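Local coordinates for protein Alpha/beta hydrolase (PDB 4EZI) that is of unknown function but has the alpha/beta-hydrolase fold and may hydrolyse esters, possibly triacylglycerols, as relatives are thought to do, at residues 116-119 with 120-123; 143-146 with 147-151; 176-179 with 180-184; 366-369 with 370-373. All coordinates share one frame; numbering follows the deposited sequence.

Contact 1: residues 116-119 with 120-123; sequences PDYL and GLGD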
loop_
_atom_site.group_PDB
_atom_site.type_symbol
_atom_site.label_atom_id
_atom_site.label_comp_id
_atom_site.label_asym_id
_atom_site.label_seq_id
_atom_site.Cartn_x
_atom_site.Cartn_y
_atom_site.Cartn_z
ATOM N N PRO A 116 -0.316 5.521 -6.483
ATOM C CA PRO A 116 -1.707 5.942 -6.270
ATOM C C PRO A 116 -1.889 6.588 -4.893
ATOM O O PRO A 116 -1.260 6.159 -3.926
ATOM C CB PRO A 116 -2.500 4.641 -6.341
ATOM C CG PRO A 116 -1.501 3.578 -5.945
ATOM C CD PRO A 116 -0.194 4.047 -6.527
ATOM N N ASP A 117 -2.817 7.535 -4.784
ATOM C CA ASP A 117 -3.184 8.064 -3.480
ATOM C C ASP A 117 -4.132 7.166 -2.702
ATOM O O ASP A 117 -4.138 7.193 -1.472
ATOM C CB ASP A 117 -3.832 9.459 -3.596
ATOM C CG ASP A 117 -2.891 10.541 -4.048
ATOM O OD1 ASP A 117 -1.655 10.382 -3.963
ATOM O OD2 ASP A 117 -3.404 11.601 -4.468
ATOM N N TYR A 118 -4.955 6.427 -3.435
ATOM C CA TYR A 118 -6.106 5.617 -2.972
ATOM C C TYR A 118 -7.382 6.470 -2.891
ATOM O O TYR A 118 -7.356 7.694 -2.786
ATOM C CB TYR A 118 -5.927 4.940 -1.618
ATOM C CG TYR A 118 -4.762 4.017 -1.445
ATOM C CD1 TYR A 118 -4.253 3.254 -2.468
ATOM C CD2 TYR A 118 -4.219 3.851 -0.185
ATOM C CE1 TYR A 118 -3.194 2.380 -2.251
ATOM C CE2 TYR A 118 -3.191 2.964 0.039
ATOM C CZ TYR A 118 -2.658 2.221 -0.994
ATOM O OH TYR A 118 -1.634 1.314 -0.762
ATOM N N LEU A 119 -8.515 5.792 -2.946
ATOM C CA LEU A 119 -9.810 6.437 -2.769
ATOM C C LEU A 119 -9.926 7.081 -1.399
ATOM O O LEU A 119 -9.374 6.602 -0.400
ATOM C CB LEU A 119 -10.928 5.419 -2.954
ATOM C CG LEU A 119 -11.010 4.747 -4.318
ATOM C CD1 LEU A 119 -12.258 3.855 -4.356
ATOM C CD2 LEU A 119 -11.003 5.744 -5.463
ATOM N N GLY A 120 -10.668 8.185 -1.350
ATOM C CA GLY A 120 -10.894 8.915 -0.125
ATOM C C GLY A 120 -9.743 9.796 0.316
ATOM O O GLY A 120 -9.831 10.440 1.362
ATOM N N LEU A 121 -8.671 9.828 -0.466
ATOM C CA LEU A 121 -7.474 10.592 -0.130
ATOM C C LEU A 121 -7.095 11.437 -1.350
ATOM O O LEU A 121 -7.629 11.274 -2.448
ATOM C CB LEU A 121 -6.329 9.684 0.282
ATOM C CG LEU A 121 -6.626 8.764 1.460
ATOM C CD1 LEU A 121 -5.507 7.733 1.617
ATOM C CD2 LEU A 121 -6.846 9.513 2.773
ATOM N N GLY A 122 -6.142 12.340 -1.165
ATOM C CA GLY A 122 -5.733 13.223 -2.261
ATOM C C GLY A 122 -6.893 14.051 -2.767
ATOM O O GLY A 122 -7.638 14.644 -1.981
ATOM N N ASP A 123 -7.057 14.061 -4.080
ATOM C CA ASP A 123 -8.109 14.852 -4.724
ATOM C C ASP A 123 -9.440 14.119 -4.803
ATOM O O ASP A 123 -10.431 14.684 -5.253
ATOM C CB ASP A 123 -7.708 15.206 -6.170
ATOM C CG ASP A 123 -6.451 16.063 -6.302
ATOM O OD1 ASP A 123 -5.997 16.686 -5.334
ATOM O OD2 ASP A 123 -5.956 16.148 -7.468
HETATM O O HOH W 1 -7.281 9.624 -4.871
#
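Tyr118 O and Leu121 N close a type II beta turn, though the bond between them is weak: 3.4 Å, with an N-H...O angle of 144°. A water bridges the same turn, donating to Tyr118 O at 2.8 Å and to Leu121 O at 3.0 Å. Leu121 folds its side chain back over the start of the turn. With CG anti to the carbonyl carbon (chi1 -57°), its CD1 branch comes to 3.4 Å from Asp117 O and also touches Tyr118 CB. Gly120, third in the turn, takes a phi of 78°, a left-handed value that glycine adopts readily. Gly122 also has positive phi, and its CA packs 3.6 Å from Asp117 OD2.

Further out, that same OD2 accepts hydrogen bonds from Ser61 and Ser92, while His81 NE2 donates to Asp117 O. Tyr118 OH is hydrogen-bonded to His81 O and Ser174 OG, and its side chain reaches the probable nucleophile elbow around Ser169. Such a buried, glycine-rich turn carries the chain from strand 112-116 toward helix 134-154, one of the strand-to-helix connections from which the alpha/beta-hydrolase fold is built.

Contact 2: residues 143-146 with 147-151; sequences DMLF and AAKEL
Phe146 O receives the N-H of Glu150 at 3.0 Å, one of four successive i to i+4 backbone hydrogen bonds that run through this piece of alpha helix. In the others Ala147 N donates to Asp143 O, Ala148 N to Met144 O and Lys149 N to Leu145 O. The N-H...O angles lie between 154° and 162°, a uniform set that marks an undistorted helix.

Side-chain carbons pack against the carbonyl oxygens one turn back. Ala147 CB rests 3.4 Å from Asp143 O, and Ala148 CB sits 3.5 Å from both Met144 O and Leu145 O. Glu150 CG likewise passes 3.4 Å from Phe146 O. Lys149 runs its aliphatic part alongside Leu145: CG is 3.5 Å from Leu145 O, and CD makes a more distant carbon-carbon approach, 4.4 Å from Leu145 CD1, before the chain bends at chi3 (82°) and carries NZ away.

Residues 143-151 belong to helix 134-154, which packs on the central sheet of the alpha/beta-hydrolase fold. Selenomethionine Met144 and the small Ala148 face strands 57-67 and 112-116, both touching Val64 and Val114, while Ala147 meets Tyr48 of strand 41-51.

The two carboxylates find partners beyond the helix: that of Glu150 accepts the backbone N-H groups of Lys7 and Leu8, one on each oxygen, and Asp143 OD2 is hydrogen-bonded to Thr50 OG1.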
loop_
_atom_site.group_PDB
_atom_site.type_symbol
_atom_site.label_atom_id
_atom_site.label_comp_id
_atom_site.label_asym_id
_atom_site.label_seq_id
_atom_site.Cartn_x
_atom_site.Cartn_y
_atom_site.Cartn_z
ATOM N N ASP A 143 -5.994 0.894 -12.059
ATOM C CA ASP A 143 -6.437 2.010 -12.904
ATOM C C ASP A 143 -5.425 3.163 -12.903
ATOM O O ASP A 143 -5.227 3.809 -13.927
ATOM C CB ASP A 143 -7.831 2.465 -12.502
ATOM C CG ASP A 143 -8.904 1.425 -12.848
ATOM O OD1 ASP A 143 -8.655 0.580 -13.736
ATOM O OD2 ASP A 143 -10.006 1.493 -12.240
HETATM N N MSE A 144 -4.785 3.399 -11.760
HETATM C CA MSE A 144 -3.684 4.372 -11.691
HETATM C C MSE A 144 -2.552 3.987 -12.648
HETATM O O MSE A 144 -2.029 4.816 -13.373
HETATM C CB MSE A 144 -3.164 4.457 -10.254
HETATM C CG MSE A 144 -1.921 5.314 -10.096
HETATM SE SE MSE A 144 -2.294 7.196 -10.183
HETATM C CE MSE A 144 -0.468 7.746 -10.452
ATOM N N LEU A 145 -2.183 2.719 -12.654
ATOM C CA LEU A 145 -1.122 2.230 -13.519
ATOM C C LEU A 145 -1.476 2.471 -14.976
ATOM O O LEU A 145 -0.651 2.979 -15.753
ATOM C CB LEU A 145 -0.850 0.749 -13.234
ATOM C CG LEU A 145 0.132 0.064 -14.188
ATOM C CD1 LEU A 145 1.522 0.696 -14.136
ATOM C CD2 LEU A 145 0.153 -1.445 -13.878
ATOM N N PHE A 146 -2.693 2.116 -15.368
ATOM C CA PHE A 146 -3.107 2.316 -16.758
ATOM C C PHE A 146 -3.091 3.795 -17.126
ATOM O O PHE A 146 -2.659 4.176 -18.219
ATOM C CB PHE A 146 -4.488 1.723 -17.019
ATOM C CG PHE A 146 -4.543 0.224 -16.917
ATOM C CD1 PHE A 146 -3.429 -0.555 -17.147
ATOM C CD2 PHE A 146 -5.724 -0.408 -16.602
ATOM C CE1 PHE A 146 -3.502 -1.942 -17.052
ATOM C CE2 PHE A 146 -5.804 -1.776 -16.521
ATOM C CZ PHE A 146 -4.704 -2.542 -16.743
ATOM N N ALA A 147 -3.588 4.636 -16.224
ATOM C CA ALA A 147 -3.578 6.089 -16.472
ATOM C C ALA A 147 -2.159 6.627 -16.609
ATOM O O ALA A 147 -1.920 7.503 -17.452
ATOM C CB ALA A 147 -4.339 6.811 -15.346
ATOM N N ALA A 148 -1.235 6.102 -15.816
ATOM C CA ALA A 148 0.145 6.516 -15.908
ATOM C C ALA A 148 0.775 6.121 -17.237
ATOM O O ALA A 148 1.549 6.875 -17.829
ATOM C CB ALA A 148 0.951 5.938 -14.759
ATOM N N LYS A 149 0.414 4.945 -17.736
ATOM C CA LYS A 149 0.881 4.527 -19.043
ATOM C C LYS A 149 0.313 5.409 -20.140
ATOM O O LYS A 149 0.992 5.689 -21.132
ATOM C CB LYS A 149 0.584 3.053 -19.277
ATOM C CG LYS A 149 1.461 2.154 -18.373
ATOM C CD LYS A 149 1.249 0.679 -18.516
ATOM C CE LYS A 149 2.031 0.154 -19.713
ATOM N NZ LYS A 149 1.949 -1.318 -19.805
ATOM N N GLU A 150 -0.940 5.814 -19.988
ATOM C CA GLU A 150 -1.498 6.796 -20.926
ATOM C C GLU A 150 -0.712 8.105 -20.934
ATOM O O GLU A 150 -0.454 8.694 -21.998
ATOM C CB GLU A 150 -2.971 7.095 -20.630
ATOM C CG GLU A 150 -3.915 5.913 -20.819
ATOM C CD GLU A 150 -5.326 6.176 -20.325
ATOM O OE1 GLU A 150 -5.771 7.335 -20.349
ATOM O OE2 GLU A 150 -6.012 5.204 -19.909
ATOM N N LEU A 151 -0.343 8.578 -19.747
ATOM C CA LEU A 151 0.491 9.791 -19.659
ATOM C C LEU A 151 1.805 9.611 -20.391
ATOM O O LEU A 151 2.203 10.481 -21.192
ATOM C CB LEU A 151 0.709 10.174 -18.193
ATOM C CG LEU A 151 1.611 11.386 -17.976
ATOM C CD1 LEU A 151 0.967 12.660 -18.522
ATOM C CD2 LEU A 151 1.974 11.496 -16.482
#

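Contact 3: residues 176-179 with 180-184; sequences IVMF and EMLAK
Met178, a selenomethionine, and Leu182 lie side by side one helical turn apart and point the same way, with Met178 CG 4.2 Å from Leu182 CD1. Their first torsions differ. Met178 has CG anti to the backbone N (chi1 177°) and stays extended to its methyl, whereas Leu182 swings CG beside its own N (chi1 -77°), which brings CG to 3.4 Å from Met178 O. The same carbonyl accepts Leu182 N at 2.8 Å, so it is gripped by one hydrogen bond and packed by the leucine branch. Phe179 shares the first torsion of Met178 (chi1 -176°), and its side chain touches Leu165 and Thr307.

Residues 176-184 form part of helix 170-185, the crossover of a beta-alpha-beta unit between the parallel strands 162-168 and 193-197. Met178 and Leu182 also meet Leu165, which belongs to strand 162-168.

On another side of the helix, Glu180 extends fully beyond CG. Its OE1 takes a hydrogen from a water at 3.0 Å, and that water gives its other hydrogen to Val177 O. Since Val177 O also accepts Met181 N at 3.0 Å, two donors satisfy it. His301 ND1 is a second hydrogen-bond partner of Glu180 OE1. Met181, also a selenomethionine, lays CB 3.4 Å from Val177 O and then bends at its last torsion, its side chain touching Ala138 and Ile142 of helix 134-154.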
loop_
_atom_site.group_PDB
_atom_site.type_symbol
_atom_site.label_atom_id
_atom_site.label_comp_id
_atom_site.label_asym_id
_atom_site.label_seq_id
_atom_site.Cartn_x
_atom_site.Cartn_y
_atom_site.Cartn_z
ATOM N N ILE A 176 -0.470 -7.082 -3.022
ATOM C CA ILE A 176 -0.903 -8.464 -3.220
ATOM C C ILE A 176 -2.247 -8.530 -3.954
ATOM O O ILE A 176 -2.399 -9.318 -4.895
ATOM C CB ILE A 176 -0.973 -9.199 -1.879
ATOM C CG1 ILE A 176 0.423 -9.535 -1.359
ATOM C CG2 ILE A 176 -1.863 -10.468 -1.958
ATOM C CD1 ILE A 176 1.085 -10.751 -2.138
ATOM N N VAL A 177 -3.216 -7.701 -3.563
ATOM C CA VAL A 177 -4.529 -7.751 -4.215
ATOM C C VAL A 177 -4.484 -7.185 -5.645
ATOM O O VAL A 177 -5.173 -7.688 -6.546
ATOM C CB VAL A 177 -5.666 -7.150 -3.343
ATOM C CG1 VAL A 177 -5.773 -7.943 -2.040
ATOM C CG2 VAL A 177 -5.490 -5.645 -3.098
HETATM N N MSE A 178 -3.628 -6.191 -5.875
HETATM C CA MSE A 178 -3.372 -5.688 -7.222
HETATM C C MSE A 178 -2.787 -6.809 -8.097
HETATM O O MSE A 178 -3.215 -7.001 -9.235
HETATM C CB MSE A 178 -2.384 -4.526 -7.128
HETATM C CG MSE A 178 -1.981 -3.960 -8.472
HETATM SE SE MSE A 178 -0.648 -2.592 -8.243
HETATM C CE MSE A 178 -0.693 -1.982 -10.067
ATOM N N PHE A 179 -1.784 -7.494 -7.579
ATOM C CA PHE A 179 -1.147 -8.620 -8.288
ATOM C C PHE A 179 -2.171 -9.702 -8.667
ATOM O O PHE A 179 -2.240 -10.146 -9.820
ATOM C CB PHE A 179 -0.081 -9.161 -7.361
ATOM C CG PHE A 179 0.795 -10.278 -7.913
ATOM C CD1 PHE A 179 1.069 -10.467 -9.267
ATOM C CD2 PHE A 179 1.399 -11.117 -6.999
ATOM C CE1 PHE A 179 1.945 -11.477 -9.673
ATOM C CE2 PHE A 179 2.292 -12.097 -7.399
ATOM C CZ PHE A 179 2.546 -12.277 -8.742
ATOM N N GLU A 180 -3.014 -10.085 -7.701
ATOM C CA GLU A 180 -4.035 -11.075 -7.926
ATOM C C GLU A 180 -4.977 -10.646 -9.038
ATOM O O GLU A 180 -5.316 -11.446 -9.928
ATOM C CB GLU A 180 -4.793 -11.344 -6.610
ATOM C CG GLU A 180 -5.867 -12.383 -6.721
ATOM C CD GLU A 180 -6.596 -12.602 -5.436
ATOM O OE1 GLU A 180 -6.779 -11.614 -4.689
ATOM O OE2 GLU A 180 -7.010 -13.751 -5.174
HETATM N N MSE A 181 -5.434 -9.404 -8.980
HETATM C CA MSE A 181 -6.390 -8.895 -9.944
HETATM C C MSE A 181 -5.782 -8.715 -11.326
HETATM O O MSE A 181 -6.462 -8.945 -12.325
HETATM C CB MSE A 181 -7.022 -7.598 -9.442
HETATM C CG MSE A 181 -8.156 -7.081 -10.313
HETATM SE SE MSE A 181 -9.014 -5.485 -9.620
HETATM C CE MSE A 181 -10.077 -6.291 -8.183
ATOM N N LEU A 182 -4.526 -8.303 -11.396
ATOM C CA LEU A 182 -3.840 -8.252 -12.688
ATOM C C LEU A 182 -3.787 -9.638 -13.341
ATOM O O LEU A 182 -4.104 -9.797 -14.520
ATOM C CB LEU A 182 -2.429 -7.682 -12.545
ATOM C CG LEU A 182 -2.333 -6.156 -12.373
ATOM C CD1 LEU A 182 -0.887 -5.782 -12.072
ATOM C CD2 LEU A 182 -2.866 -5.416 -13.601
ATOM N N ALA A 183 -3.413 -10.647 -12.561
ATOM C CA ALA A 183 -3.309 -12.005 -13.086
ATOM C C ALA A 183 -4.677 -12.507 -13.555
ATOM O O ALA A 183 -4.782 -13.206 -14.563
ATOM C CB ALA A 183 -2.705 -12.936 -12.040
ATOM N N LYS A 184 -5.730 -12.161 -12.832
ATOM C CA LYS A 184 -7.076 -12.627 -13.158
ATOM C C LYS A 184 -7.686 -11.861 -14.324
ATOM O O LYS A 184 -8.202 -12.487 -15.267
ATOM C CB LYS A 184 -7.985 -12.519 -11.935
ATOM C CG LYS A 184 -9.460 -12.863 -12.215
ATOM C CD LYS A 184 -10.328 -12.614 -10.988
ATOM C CE LYS A 184 -11.787 -12.354 -11.395
ATOM N NZ LYS A 184 -12.646 -11.883 -10.251
HETATM O O HOH W 2 -7.569 -9.071 -5.985
#

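Contact 4: residues 366-369 with 370-373; sequences FKQF and ERQE
The guanidinium of Arg371 lies flat over the backbone of the preceding turn, with Gln368 CA 3.6 Å above its plane and over its centre. Arg371 CG is placed between its own N and carbonyl carbon (chi1 71°), and the chain then runs straight to NE, laying the group back along the helix. The Phe369 ring has Gln368 CG over one face, offset toward the rim. The Gln372 amide runs alongside this ring, the two planes 49° apart and NE2 3.8 Å from Phe369 CE1. A water holds the other end of the amide, donating to Gln372 OE1 at 2.6 Å and to Gln368 O.

Lys367 and Glu370 form a salt bridge of 2.8 Å, in which Lys367 NZ meets Glu370 OE1 on its syn side, somewhat out of the carboxylate plane. With its chain bent at chi2 (-77°), Lys367 lays CD and CE as well as NZ against that oxygen. Tyr111 OH is a second partner of OE1, and Ala109 O accepts from NZ. In the backbone, Glu370 N bonds to Phe366 O at 2.7 Å and Arg371 N to Lys367 O at 3.2 Å.

Arg371 is where the chain leaves helix 355-370. Lys162, at the start of strand 162-168, donates to Phe369 O and Gln372 O across this end, while Phe366 packs on Tyr164 and Ala166 of that strand and on Ala193 and Ala195 of strand 193-197.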
loop_
_atom_site.group_PDB
_atom_site.type_symbol
_atom_site.label_atom_id
_atom_site.label_comp_id
_atom_site.label_asym_id
_atom_site.label_seq_id
_atom_site.Cartn_x
_atom_site.Cartn_y
_atom_site.Cartn_z
ATOM N N PHE A 366 13.919 -6.184 -7.315
ATOM C CA PHE A 366 13.549 -5.735 -8.643
ATOM C C PHE A 366 14.747 -5.680 -9.578
ATOM O O PHE A 366 14.666 -6.092 -10.743
ATOM C CB PHE A 366 12.842 -4.382 -8.582
ATOM C CG PHE A 366 11.524 -4.430 -7.848
ATOM C CD1 PHE A 366 10.847 -5.639 -7.656
ATOM C CD2 PHE A 366 10.984 -3.275 -7.308
ATOM C CE1 PHE A 366 9.655 -5.674 -6.993
ATOM C CE2 PHE A 366 9.762 -3.310 -6.635
ATOM C CZ PHE A 366 9.099 -4.508 -6.475
ATOM N N LYS A 367 15.882 -5.248 -9.065
ATOM C CA LYS A 367 17.100 -5.221 -9.878
ATOM C C LYS A 367 17.495 -6.627 -10.353
ATOM O O LYS A 367 17.941 -6.801 -11.495
ATOM C CB LYS A 367 18.235 -4.561 -9.113
ATOM C CG LYS A 367 18.095 -3.041 -8.988
ATOM C CD LYS A 367 18.467 -2.355 -10.301
ATOM C CE LYS A 367 17.955 -0.934 -10.361
ATOM N NZ LYS A 367 18.167 -0.354 -11.727
ATOM N N GLN A 368 17.303 -7.632 -9.494
ATOM C CA GLN A 368 17.587 -9.010 -9.852
ATOM C C GLN A 368 16.783 -9.418 -11.071
ATOM O O GLN A 368 17.314 -10.059 -11.976
ATOM C CB GLN A 368 17.298 -9.939 -8.678
ATOM C CG GLN A 368 17.565 -11.400 -8.972
ATOM C CD GLN A 368 17.301 -12.307 -7.788
ATOM O OE1 GLN A 368 17.312 -11.873 -6.632
ATOM N NE2 GLN A 368 17.077 -13.587 -8.079
ATOM N N PHE A 369 15.511 -9.051 -11.107
ATOM C CA PHE A 369 14.642 -9.415 -12.206
ATOM C C PHE A 369 14.704 -8.464 -13.387
ATOM O O PHE A 369 14.353 -8.854 -14.503
ATOM C CB PHE A 369 13.235 -9.767 -11.692
ATOM C CG PHE A 369 13.267 -11.018 -10.899
ATOM C CD1 PHE A 369 13.413 -12.229 -11.561
ATOM C CD2 PHE A 369 13.349 -11.001 -9.507
ATOM C CE1 PHE A 369 13.579 -13.390 -10.854
ATOM C CE2 PHE A 369 13.495 -12.176 -8.796
ATOM C CZ PHE A 369 13.609 -13.369 -9.483
ATOM N N GLU A 370 15.211 -7.259 -13.172
ATOM C CA GLU A 370 15.508 -6.343 -14.272
ATOM C C GLU A 370 16.587 -6.924 -15.187
ATOM O O GLU A 370 16.503 -6.790 -16.403
ATOM C CB GLU A 370 15.993 -5.007 -13.694
ATOM C CG GLU A 370 16.316 -3.959 -14.759
ATOM C CD GLU A 370 16.611 -2.553 -14.175
ATOM O OE1 GLU A 370 16.746 -2.404 -12.951
ATOM O OE2 GLU A 370 16.694 -1.598 -14.958
ATOM N N ARG A 371 17.599 -7.535 -14.580
ATOM C CA ARG A 371 18.838 -7.953 -15.287
ATOM C C ARG A 371 18.832 -9.408 -15.746
ATOM O O ARG A 371 19.886 -10.017 -15.988
ATOM C CB ARG A 371 20.089 -7.638 -14.429
ATOM C CG ARG A 371 20.255 -8.510 -13.205
ATOM C CD ARG A 371 21.394 -8.072 -12.359
ATOM N NE ARG A 371 21.551 -8.959 -11.213
ATOM C CZ ARG A 371 21.300 -8.646 -9.935
ATOM N NH1 ARG A 371 20.897 -7.429 -9.557
ATOM N NH2 ARG A 371 21.467 -9.573 -8.998
ATOM N N GLN A 372 17.640 -9.948 -15.940
ATOM C CA GLN A 372 17.486 -11.220 -16.630
ATOM C C GLN A 372 16.205 -11.136 -17.437
ATOM O O GLN A 372 15.371 -10.235 -17.239
ATOM C CB GLN A 372 17.499 -12.409 -15.652
ATOM C CG GLN A 372 16.388 -12.389 -14.620
ATOM C CD GLN A 372 16.419 -13.600 -13.668
ATOM O OE1 GLN A 372 17.162 -13.621 -12.672
ATOM N NE2 GLN A 372 15.555 -14.572 -13.931
ATOM N N GLU A 373 16.044 -12.070 -18.363
ATOM C CA GLU A 373 14.874 -12.050 -19.212
ATOM C C GLU A 373 14.653 -10.613 -19.764
ATOM O O GLU A 373 13.519 -10.156 -19.810
ATOM C CB GLU A 373 13.674 -12.604 -18.381
ATOM C CG GLU A 373 12.230 -12.448 -18.930
ATOM C CD GLU A 373 11.176 -13.318 -18.238
ATOM O OE1 GLU A 373 11.540 -14.327 -17.590
ATOM O OE2 GLU A 373 9.968 -13.004 -18.373
HETATM O O HOH W 3 19.177 -12.081 -12.109
#

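In the fold
Along the chain the four contacts follow one another without nesting, yet all are attached to one mixed sheet. Contact 1 leaves strand 112-116, and contact 2 lies on the next helix, 134-154; their centres are 15 Å apart and they meet where Pro116 packs on Met144. Contact 3, on helix 170-185, is about 16 Å from contact 2 between centres and touches it through Leu145 and Met178. Contact 4, ending helix 355-370, touches none of the others, with nearest atoms at least about 10 Å away. Helices 170-185 and 355-370 thus both pack on strand 162-168, which leads to the presumed nucleophile elbow at Ser169, while contacts 1 and 2 belong to the preceding strand-to-helix connection.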